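Local coordinates for protein pectate lyase (Bacillus, PDB 3VMW) that probably cleaves pectate, the polygalacturonate of plant cell walls, by beta-elimination, and binds galacturonic acid units in a cleft on its parallel beta-helix, at residues 19-24 with 46-51; 220-225 with 245-250; 230-235 with 267-272. One frame throughout, in Å; residues are numbered along the deposited sequence.

Interaction 1: residues 19-24 with 46-51; sequences GGRVEY and EPLTIY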
loop_
_atom_site.group_PDB
_atom_site.type_symbol
_atom_site.label_atom_id
_atom_site.label_comp_id
_atom_site.label_asym_id
_atom_site.label_seq_id
_atom_site.Cartn_x
_atom_site.Cartn_y
_atom_site.Cartn_z
ATOM N N GLY A 19 14.394 -18.205 4.671
ATOM C CA GLY A 19 15.653 -18.921 4.627
ATOM C C GLY A 19 16.713 -18.435 5.599
ATOM O O GLY A 19 17.897 -18.692 5.398
ATOM N N GLY A 20 16.302 -17.720 6.644
ATOM C CA GLY A 20 17.255 -17.238 7.632
ATOM C C GLY A 20 16.784 -17.494 9.049
ATOM O O GLY A 20 16.248 -18.557 9.362
ATOM N N ARG A 21 16.971 -16.503 9.908
ATOM C CA ARG A 21 16.588 -16.602 11.309
ATOM C C ARG A 21 15.099 -16.338 11.502
ATOM O O ARG A 21 14.490 -15.528 10.779
ATOM C CB ARG A 21 17.352 -15.547 12.133
ATOM C CG ARG A 21 18.823 -15.818 12.420
ATOM C CD ARG A 21 19.493 -14.539 13.015
ATOM N NE ARG A 21 18.703 -13.949 14.100
ATOM C CZ ARG A 21 18.570 -12.644 14.345
ATOM N NH1 ARG A 21 19.177 -11.717 13.585
ATOM N NH2 ARG A 21 17.816 -12.261 15.368
ATOM N N VAL A 22 14.530 -16.976 12.515
ATOM C CA VAL A 22 13.139 -16.774 12.881
ATOM C C VAL A 22 13.038 -16.241 14.308
ATOM O O VAL A 22 13.690 -16.761 15.212
ATOM C CB VAL A 22 12.376 -18.121 12.769
ATOM C CG1 VAL A 22 11.045 -18.083 13.503
ATOM C CG2 VAL A 22 12.205 -18.483 11.314
ATOM N N GLU A 23 12.229 -15.207 14.518
ATOM C CA GLU A 23 12.044 -14.653 15.875
ATOM C C GLU A 23 10.568 -14.369 16.144
ATOM O O GLU A 23 9.804 -14.098 15.217
ATOM C CB GLU A 23 12.840 -13.349 16.021
ATOM C CG GLU A 23 14.344 -13.553 15.871
ATOM C CD GLU A 23 15.029 -13.984 17.164
ATOM O OE1 GLU A 23 14.375 -14.032 18.227
ATOM O OE2 GLU A 23 16.229 -14.286 17.104
ATOM N N TYR A 24 10.161 -14.448 17.403
ATOM C CA TYR A 24 8.846 -13.950 17.805
ATOM C C TYR A 24 8.979 -12.637 18.577
ATOM O O TYR A 24 9.899 -12.474 19.374
ATOM C CB TYR A 24 8.137 -14.989 18.669
ATOM C CG TYR A 24 7.551 -16.100 17.835
ATOM C CD1 TYR A 24 8.369 -16.903 17.031
ATOM C CD2 TYR A 24 6.174 -16.332 17.823
ATOM C CE1 TYR A 24 7.831 -17.921 16.249
ATOM C CE2 TYR A 24 5.625 -17.353 17.055
ATOM C CZ TYR A 24 6.456 -18.144 16.270
ATOM O OH TYR A 24 5.905 -19.149 15.503
ATOM N N GLU A 46 21.693 -11.118 6.822
ATOM C CA GLU A 46 21.112 -12.449 7.058
ATOM C C GLU A 46 19.581 -12.372 7.150
ATOM O O GLU A 46 19.046 -11.611 7.960
ATOM C CB GLU A 46 21.648 -13.035 8.347
ATOM C CG GLU A 46 20.993 -14.346 8.743
ATOM C CD GLU A 46 21.576 -14.919 10.023
ATOM O OE1 GLU A 46 21.835 -14.132 10.973
ATOM O OE2 GLU A 46 21.780 -16.156 10.075
ATOM N N PRO A 47 18.865 -13.168 6.326
ATOM C CA PRO A 47 17.405 -13.036 6.306
ATOM C C PRO A 47 16.796 -13.228 7.686
ATOM O O PRO A 47 17.166 -14.129 8.452
ATOM C CB PRO A 47 16.967 -14.156 5.346
ATOM C CG PRO A 47 18.118 -14.263 4.386
ATOM C CD PRO A 47 19.359 -14.050 5.254
ATOM N N LEU A 48 15.842 -12.371 8.002
ATOM C CA LEU A 48 15.240 -12.364 9.322
ATOM C C LEU A 48 13.730 -12.320 9.182
ATOM O O LEU A 48 13.204 -11.413 8.559
ATOM C CB LEU A 48 15.710 -11.125 10.104
ATOM C CG LEU A 48 15.015 -10.884 11.450
ATOM C CD1 LEU A 48 15.177 -12.095 12.406
ATOM C CD2 LEU A 48 15.515 -9.588 12.109
ATOM N N THR A 49 13.054 -13.287 9.790
ATOM C CA THR A 49 11.601 -13.295 9.841
ATOM C C THR A 49 11.160 -13.050 11.264
ATOM O O THR A 49 11.554 -13.775 12.174
ATOM C CB THR A 49 11.044 -14.647 9.372
ATOM O OG1 THR A 49 11.291 -14.793 7.975
ATOM C CG2 THR A 49 9.547 -14.742 9.633
ATOM N N ILE A 50 10.386 -11.994 11.468
ATOM C CA ILE A 50 9.866 -11.677 12.794
ATOM C C ILE A 50 8.373 -11.961 12.805
ATOM O O ILE A 50 7.611 -11.334 12.024
ATOM C CB ILE A 50 10.065 -10.180 13.106
ATOM C CG1 ILE A 50 11.551 -9.808 12.995
ATOM C CG2 ILE A 50 9.499 -9.855 14.475
ATOM C CD1 ILE A 50 11.844 -8.317 13.204
ATOM N N TYR A 51 7.963 -12.925 13.637
ATOM C CA TYR A 51 6.560 -13.236 13.797
ATOM C C TYR A 51 5.973 -12.400 14.910
ATOM O O TYR A 51 6.437 -12.431 16.070
ATOM C CB TYR A 51 6.358 -14.735 14.083
ATOM C CG TYR A 51 6.561 -15.596 12.859
ATOM C CD1 TYR A 51 5.623 -15.604 11.829
ATOM C CD2 TYR A 51 7.681 -16.413 12.733
ATOM C CE1 TYR A 51 5.799 -16.392 10.707
ATOM C CE2 TYR A 51 7.869 -17.200 11.614
ATOM C CZ TYR A 51 6.918 -17.187 10.605
ATOM O OH TYR A 51 7.079 -17.969 9.486
#

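Interaction 2: residues 220-225 with 245-250; sequences NNYFKD and YFDNVG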
loop_
_atom_site.group_PDB
_atom_site.type_symbol
_atom_site.label_atom_id
_atom_site.label_comp_id
_atom_site.label_asym_id
_atom_site.label_seq_id
_atom_site.Cartn_x
_atom_site.Cartn_y
_atom_site.Cartn_z
ATOM N N ASN A 220 -8.164 -6.705 -10.322
ATOM C CA ASN A 220 -8.873 -7.630 -9.437
ATOM C C ASN A 220 -9.043 -7.090 -8.018
ATOM O O ASN A 220 -9.076 -7.871 -7.058
ATOM C CB ASN A 220 -8.181 -9.009 -9.375
ATOM C CG ASN A 220 -8.402 -9.834 -10.641
ATOM O OD1 ASN A 220 -9.190 -9.446 -11.557
ATOM N ND2 ASN A 220 -7.725 -10.958 -10.712
ATOM N N ASN A 221 -9.163 -5.770 -7.878
ATOM C CA ASN A 221 -9.475 -5.214 -6.553
ATOM C C ASN A 221 -10.970 -5.009 -6.465
ATOM O O ASN A 221 -11.652 -4.877 -7.493
ATOM C CB ASN A 221 -8.793 -3.841 -6.365
ATOM C CG ASN A 221 -7.268 -3.936 -6.491
ATOM O OD1 ASN A 221 -6.562 -4.403 -5.570
ATOM N ND2 ASN A 221 -6.756 -3.518 -7.645
ATOM N N TYR A 222 -11.461 -4.891 -5.242
ATOM C CA TYR A 222 -12.873 -4.624 -5.005
ATOM C C TYR A 222 -12.941 -3.262 -4.289
ATOM O O TYR A 222 -12.493 -3.125 -3.145
ATOM C CB TYR A 222 -13.400 -5.761 -4.116
ATOM C CG TYR A 222 -14.876 -5.699 -3.721
ATOM C CD1 TYR A 222 -15.787 -4.899 -4.402
ATOM C CD2 TYR A 222 -15.342 -6.483 -2.679
ATOM C CE1 TYR A 222 -17.135 -4.868 -4.031
ATOM C CE2 TYR A 222 -16.655 -6.456 -2.282
ATOM C CZ TYR A 222 -17.553 -5.652 -2.962
ATOM O OH TYR A 222 -18.860 -5.689 -2.546
ATOM N N PHE A 223 -13.431 -2.244 -4.995
ATOM C CA PHE A 223 -13.600 -0.906 -4.462
ATOM C C PHE A 223 -15.069 -0.777 -4.047
ATOM O O PHE A 223 -15.981 -1.080 -4.860
ATOM C CB PHE A 223 -13.354 0.141 -5.573
ATOM C CG PHE A 223 -11.953 0.166 -6.123
ATOM C CD1 PHE A 223 -11.090 1.213 -5.807
ATOM C CD2 PHE A 223 -11.522 -0.796 -7.021
ATOM C CE1 PHE A 223 -9.801 1.249 -6.350
ATOM C CE2 PHE A 223 -10.232 -0.761 -7.564
ATOM C CZ PHE A 223 -9.371 0.266 -7.225
ATOM N N LYS A 224 -15.329 -0.335 -2.806
ATOM C CA LYS A 224 -16.702 -0.252 -2.317
ATOM C C LYS A 224 -16.886 0.936 -1.399
ATOM O O LYS A 224 -16.062 1.160 -0.480
ATOM C CB LYS A 224 -17.062 -1.523 -1.541
ATOM C CG LYS A 224 -18.497 -1.592 -0.995
ATOM C CD LYS A 224 -18.630 -2.878 -0.156
ATOM C CE LYS A 224 -20.019 -3.075 0.393
ATOM N NZ LYS A 224 -20.022 -4.259 1.298
ATOM N N ASP A 225 -17.954 1.687 -1.649
ATOM C CA ASP A 225 -18.343 2.779 -0.758
ATOM C C ASP A 225 -17.190 3.764 -0.617
ATOM O O ASP A 225 -16.716 4.051 0.490
ATOM C CB ASP A 225 -18.796 2.235 0.598
ATOM C CG ASP A 225 -20.122 1.504 0.517
ATOM O OD1 ASP A 225 -20.838 1.666 -0.512
ATOM O OD2 ASP A 225 -20.451 0.763 1.477
ATOM N N TYR A 245 -13.650 -4.543 -9.579
ATOM C CA TYR A 245 -15.081 -4.403 -9.340
ATOM C C TYR A 245 -15.299 -3.144 -8.498
ATOM O O TYR A 245 -14.733 -3.040 -7.387
ATOM C CB TYR A 245 -15.589 -5.642 -8.570
ATOM C CG TYR A 245 -17.086 -5.755 -8.607
ATOM C CD1 TYR A 245 -17.695 -6.516 -9.600
ATOM C CD2 TYR A 245 -17.893 -5.083 -7.698
ATOM C CE1 TYR A 245 -19.021 -6.619 -9.681
ATOM C CE2 TYR A 245 -19.295 -5.184 -7.780
ATOM C CZ TYR A 245 -19.829 -5.967 -8.789
ATOM O OH TYR A 245 -21.176 -6.139 -8.964
ATOM N N PHE A 246 -16.092 -2.197 -9.007
ATOM C CA PHE A 246 -16.400 -0.954 -8.261
ATOM C C PHE A 246 -17.866 -0.896 -7.890
ATOM O O PHE A 246 -18.725 -1.124 -8.743
ATOM C CB PHE A 246 -16.130 0.295 -9.128
ATOM C CG PHE A 246 -14.707 0.444 -9.579
ATOM C CD1 PHE A 246 -13.835 1.278 -8.878
ATOM C CD2 PHE A 246 -14.248 -0.212 -10.723
ATOM C CE1 PHE A 246 -12.501 1.465 -9.310
ATOM C CE2 PHE A 246 -12.926 -0.048 -11.168
ATOM C CZ PHE A 246 -12.038 0.786 -10.438
ATOM N N ASP A 247 -18.170 -0.586 -6.630
ATOM C CA ASP A 247 -19.550 -0.507 -6.171
ATOM C C ASP A 247 -19.702 0.757 -5.333
ATOM O O ASP A 247 -19.043 0.885 -4.301
ATOM C CB ASP A 247 -19.889 -1.736 -5.314
ATOM C CG ASP A 247 -21.290 -1.653 -4.689
ATOM O OD1 ASP A 247 -21.571 -2.392 -3.731
ATOM O OD2 ASP A 247 -22.107 -0.836 -5.135
ATOM N N ASN A 248 -20.533 1.690 -5.789
ATOM C CA ASN A 248 -20.756 2.962 -5.090
ATOM C C ASN A 248 -19.457 3.742 -4.891
ATOM O O ASN A 248 -19.075 4.058 -3.758
ATOM C CB ASN A 248 -21.407 2.738 -3.734
ATOM C CG ASN A 248 -21.866 4.053 -3.084
ATOM O OD1 ASN A 248 -21.980 4.143 -1.858
ATOM N ND2 ASN A 248 -22.130 5.074 -3.904
ATOM N N VAL A 249 -18.786 4.064 -5.989
ATOM C CA VAL A 249 -17.459 4.658 -5.883
ATOM C C VAL A 249 -17.510 6.053 -6.522
ATOM O O VAL A 249 -17.747 6.172 -7.724
ATOM C CB VAL A 249 -16.422 3.796 -6.610
ATOM C CG1 VAL A 249 -15.104 4.551 -6.721
ATOM C CG2 VAL A 249 -16.210 2.463 -5.868
ATOM N N GLY A 250 -17.294 7.095 -5.722
ATOM C CA GLY A 250 -17.152 8.441 -6.261
ATOM C C GLY A 250 -18.405 9.270 -6.052
ATOM O O GLY A 250 -19.518 8.744 -6.073
#

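Interaction 3: residues 230-235 with 267-272; sequences AINSRV and WFYGSP. With ADA (alpha-D-galactopyranuronic acid), chain B; ADA (alpha-D-galactopyranuronic acid), chain C.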
loop_
_atom_site.group_PDB
_atom_site.type_symbol
_atom_site.label_atom_id
_atom_site.label_comp_id
_atom_site.label_asym_id
_atom_site.label_seq_id
_atom_site.Cartn_x
_atom_site.Cartn_y
_atom_site.Cartn_z
ATOM N N ALA A 230 -11.654 7.669 -6.276
ATOM C CA ALA A 230 -10.789 6.493 -6.065
ATOM C C ALA A 230 -9.416 6.703 -6.700
ATOM O O ALA A 230 -8.539 7.309 -6.110
ATOM C CB ALA A 230 -11.453 5.203 -6.612
ATOM N N ILE A 231 -9.236 6.228 -7.927
ATOM C CA ILE A 231 -7.909 6.276 -8.532
ATOM C C ILE A 231 -7.672 7.670 -9.130
ATOM O O ILE A 231 -8.414 8.104 -9.994
ATOM C CB ILE A 231 -7.821 5.238 -9.643
ATOM C CG1 ILE A 231 -8.105 3.837 -9.053
ATOM C CG2 ILE A 231 -6.443 5.291 -10.321
ATOM C CD1 ILE A 231 -8.439 2.808 -10.206
ATOM N N ASN A 232 -6.629 8.344 -8.665
ATOM C CA ASN A 232 -6.333 9.695 -9.098
ATOM C C ASN A 232 -4.978 9.690 -9.788
ATOM O O ASN A 232 -3.963 9.490 -9.137
ATOM C CB ASN A 232 -6.280 10.621 -7.874
ATOM C CG ASN A 232 -6.142 12.093 -8.268
ATOM O OD1 ASN A 232 -6.015 12.405 -9.453
ATOM N ND2 ASN A 232 -6.163 13.003 -7.273
ATOM N N SER A 233 -4.958 9.910 -11.096
ATOM C CA SER A 233 -3.741 9.721 -11.870
ATOM C C SER A 233 -3.240 11.090 -12.305
ATOM O O SER A 233 -3.917 11.790 -13.020
ATOM C CB SER A 233 -4.005 8.825 -13.088
ATOM O OG SER A 233 -2.837 8.637 -13.872
ATOM N N ARG A 234 -2.053 11.458 -11.833
ATOM C CA ARG A 234 -1.558 12.835 -11.955
ATOM C C ARG A 234 -0.167 12.898 -12.569
ATOM O O ARG A 234 0.607 11.932 -12.495
ATOM C CB ARG A 234 -1.505 13.465 -10.559
ATOM C CG ARG A 234 -2.889 13.739 -9.982
ATOM C CD ARG A 234 -2.878 13.691 -8.457
ATOM N NE ARG A 234 -2.384 14.948 -7.869
ATOM C CZ ARG A 234 -2.825 15.452 -6.715
ATOM N NH1 ARG A 234 -2.352 16.609 -6.258
ATOM N NH2 ARG A 234 -3.744 14.784 -6.007
ATOM N N VAL A 235 0.148 14.049 -13.162
ATOM C CA VAL A 235 1.484 14.304 -13.686
ATOM C C VAL A 235 2.170 13.123 -14.378
ATOM O O VAL A 235 3.298 12.755 -14.024
ATOM C CB VAL A 235 2.432 14.993 -12.634
ATOM C CG1 VAL A 235 2.103 16.481 -12.541
ATOM C CG2 VAL A 235 2.363 14.339 -11.250
ATOM N N TRP A 267 -8.477 12.587 -12.922
ATOM C CA TRP A 267 -7.480 13.527 -12.442
ATOM C C TRP A 267 -8.248 14.466 -11.525
ATOM O O TRP A 267 -9.198 15.145 -11.976
ATOM C CB TRP A 267 -6.912 14.315 -13.653
ATOM C CG TRP A 267 -6.014 15.425 -13.272
ATOM C CD1 TRP A 267 -5.312 15.567 -12.106
ATOM C CD2 TRP A 267 -5.724 16.583 -14.067
ATOM N NE1 TRP A 267 -4.595 16.752 -12.141
ATOM C CE2 TRP A 267 -4.835 17.389 -13.328
ATOM C CE3 TRP A 267 -6.136 17.016 -15.331
ATOM C CZ2 TRP A 267 -4.352 18.615 -13.813
ATOM C CZ3 TRP A 267 -5.648 18.243 -15.817
ATOM C CH2 TRP A 267 -4.762 19.017 -15.063
ATOM N N PHE A 268 -7.865 14.504 -10.251
ATOM C CA PHE A 268 -8.639 15.224 -9.239
ATOM C C PHE A 268 -7.736 16.084 -8.342
ATOM O O PHE A 268 -6.558 15.775 -8.181
ATOM C CB PHE A 268 -9.416 14.222 -8.353
ATOM C CG PHE A 268 -10.198 13.195 -9.128
ATOM C CD1 PHE A 268 -11.301 13.567 -9.874
ATOM C CD2 PHE A 268 -9.828 11.835 -9.095
ATOM C CE1 PHE A 268 -12.015 12.615 -10.605
ATOM C CE2 PHE A 268 -10.537 10.886 -9.807
ATOM C CZ PHE A 268 -11.636 11.276 -10.564
ATOM N N TYR A 269 -8.301 17.153 -7.773
ATOM C CA TYR A 269 -7.688 17.882 -6.658
ATOM C C TYR A 269 -6.499 18.795 -6.977
ATOM O O TYR A 269 -6.387 19.894 -6.430
ATOM C CB TYR A 269 -7.229 16.896 -5.608
ATOM C CG TYR A 269 -8.318 16.009 -5.077
ATOM C CD1 TYR A 269 -9.614 16.481 -4.856
ATOM C CD2 TYR A 269 -8.043 14.692 -4.779
ATOM C CE1 TYR A 269 -10.626 15.600 -4.334
ATOM C CE2 TYR A 269 -9.014 13.829 -4.293
ATOM C CZ TYR A 269 -10.286 14.280 -4.062
ATOM O OH TYR A 269 -11.191 13.378 -3.565
ATOM N N GLY A 270 -5.571 18.344 -7.808
ATOM C CA GLY A 270 -4.351 19.122 -7.951
ATOM C C GLY A 270 -3.304 18.529 -8.857
ATOM O O GLY A 270 -3.592 17.580 -9.601
ATOM N N SER A 271 -2.100 19.109 -8.769
ATOM C CA SER A 271 -0.997 18.894 -9.694
ATOM C C SER A 271 -1.256 19.634 -11.027
ATOM O O SER A 271 -2.390 19.803 -11.452
ATOM C CB SER A 271 -0.714 17.397 -9.920
ATOM O OG SER A 271 -0.415 16.741 -8.674
ATOM N N PRO A 272 -0.177 20.061 -11.687
ATOM C CA PRO A 272 -0.278 20.931 -12.874
ATOM C C PRO A 272 -0.765 20.218 -14.135
ATOM O O PRO A 272 -1.246 20.894 -15.017
ATOM C CB PRO A 272 1.151 21.467 -13.058
ATOM C CG PRO A 272 2.040 20.515 -12.286
ATOM C CD PRO A 272 1.195 19.966 -11.148
HETATM C C1 ADA B . -6.008 16.338 0.050
HETATM C C2 ADA B . -5.030 17.021 0.996
HETATM C C3 ADA B . -4.350 18.172 0.337
HETATM C C4 ADA B . -3.719 17.848 -0.919
HETATM C C5 ADA B . -4.691 17.132 -1.852
HETATM C C6 ADA B . -4.125 16.635 -3.098
HETATM O O2 ADA B . -5.800 17.463 2.073
HETATM O O3 ADA B . -3.343 18.676 1.258
HETATM O O4 ADA B . -2.627 16.966 -0.643
HETATM O O5 ADA B . -5.394 16.008 -1.175
HETATM O O6B ADA B . -3.401 17.380 -3.807
HETATM O O6A ADA B . -4.426 15.469 -3.523
HETATM C C1 ADA C . -10.353 18.305 -0.076
HETATM C C2 ADA C . -9.193 19.059 -0.684
HETATM C C3 ADA C . -8.514 18.231 -1.719
HETATM C C4 ADA C . -8.041 16.973 -1.172
HETATM C C5 ADA C . -9.217 16.227 -0.626
HETATM C C6 ADA C . -8.862 14.946 -0.012
HETATM O O2 ADA C . -9.652 20.278 -1.216
HETATM O O3 ADA C . -7.490 18.994 -2.379
HETATM O O4 ADA C . -7.074 17.223 -0.105
HETATM O O5 ADA C . -9.927 17.050 0.403
HETATM O O6B ADA C . -8.300 14.039 -0.666
HETATM O O6A ADA C . -9.142 14.757 1.204
#

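Interaction 1: residues 19-24 with 46-51
Residues 19-24 and 46-51 pair as neighbouring parallel strands near one end of the pectate lyase beta-helix, with R21 opposite L48, V22 opposite T49, E23 opposite I50 and Y24 opposite Y51. Four backbone hydrogen bonds hold this register, from R21 N to P47 O (2.8 Å) through to Y51 N with E23 O (2.7 Å). On the face that carries V22 and Y24, Y51 is the common neighbour. Y51 CB sits over the middle of the Y24 ring, 3.9 Å from the centroid, a CH-pi contact, while V22 CG1 meets the rim of the Y51 ring at CE2 (3.8 Å). The other face, with R21, L48, E23 and I50, mixes charge with apolar groups. L48 CD1 lies over the middle of the R21 guanidinium, and in the plane of that group R21 NH2 forms a salt bridge to E23 OE2 (3.1 Å). A bend at chi2 (-84°) carries the E23 carboxylate away from the partner strand and back to R21. E46 OE1 lies 4.4 Å from R21 NE, beyond a salt bridge. Helix 28-40 connects the two strands and lays L34 and R38 against R21, while strand 78-86 continues the sheet beyond 48-51.

Interaction 2: residues 220-225 with 245-250
The F223 ring carries F246 on one face and the backbone oxygen of Y245 at its edge. F246 CE1 lies over the centre of the F223 ring, the planes are 18° apart and the centroids 4.3 Å, an offset stack in which the two side chains run side by side in the same direction. Closest are F223 CD2 and F246 CE1, at 3.4 Å. Both residues place CG beside the backbone N (chi1 near -60°); with similar second torsions as well, this lets the rings lie nearly parallel. Neighbouring strands extend the row: the F201 ring meets F223 at a marked tilt and the F284 ring meets F246 nearly parallel. Farther along, V249 CG2 packs on F223 CB at 3.7 Å.

On the opposite face of the sheet the Y222 ring has Y245 O in its plane at the edge. Y222 CE1 approaches Y245 CD2 at 3.8 Å, with the ring planes steeply inclined at 78°. Helix 309-319 covers these tyrosines through K313.

Four backbone hydrogen bonds link the strands, starting with Y245 N to N221 O (2.9 Å) and ending with D225 N to D247 O (3.0 Å). Before the strand, N221 uses its side chain to reach the backbone of N199 and Y196 in the preceding coil of the beta-helix. At the last bridge the strand of residues 245-250 turns a corner, at D247 and N248. Aligned phenylalanines pointing inward from successive parallel strands, together with asparagines at the turns, are hallmarks of the parallel beta-helix of polysaccharide lyase family 1, here in one of its parallel sheets.

Interaction 3: residues 230-235 with 267-272
R234 spends all three guanidinium nitrogens on two partners: it grips one serine hydroxyl side-on and, with its other edge, a bound galacturonate. R234 NE and NH1 both reach S271 OG, at 2.8 and 3.1 Å, and the hydroxyl lies almost exactly in the guanidinium plane. The chain B sugar carboxylate is then met by a two-pronged pair, R234 NH1 to O6B (2.8 Å) and R234 NH2 to O6A (2.7 Å), both nearly straight. A bend at chi3 (81°) turns the group toward this anion. S271 OG is also hydrogen-bonded to D185, a second-shell carboxylate that probably orients the hydroxyl that R234 grips. This is the galacturonate-binding cleft, probably the substrate site, of the beta-helix: strand 231-234 supplies the arginine, and the loop after strand 265-266 supplies the wall. On that wall the Y269 ring lies between F268 CB on one face and the chain C galacturonate on the other, while its OH bonds to D228 and T229. N232 fastens the loop to the strand through two backbone bonds of F268: F268 N to N232 OD1 and N232 ND2 to F268 O, each 2.9 Å. Both donors stand well above the carbonyl planes they address, and G270 N reaches F268 O from the opposite face. The W267 indole closes the turn, W267 NE1 bonding to G270 O and W267 CD1 lying 3.7 Å from R234 CG.

Overall arrangement
Interaction 1 comes first in the chain and lies on the far side of the molecular centre from the others, its centre 36 Å from interaction 2 and 40 Å from interaction 3. Interactions 1 and 3 both lie on strands of the continuous parallel framework, interaction 2 on the other sheet, with 222-226 beside 245-249. Interactions 2 and 3 alternate along the chain, strand 222-226 leading into strand 231-234, and their centres are 18 Å apart. They meet in the interior of the beta-helix, where V249 CG1 packs on A230 CB (3.7 Å) and the F223 and F246 rings approach I231. Stacked phenylalanines thus lie behind the strand that presents the sugar-binding arginine.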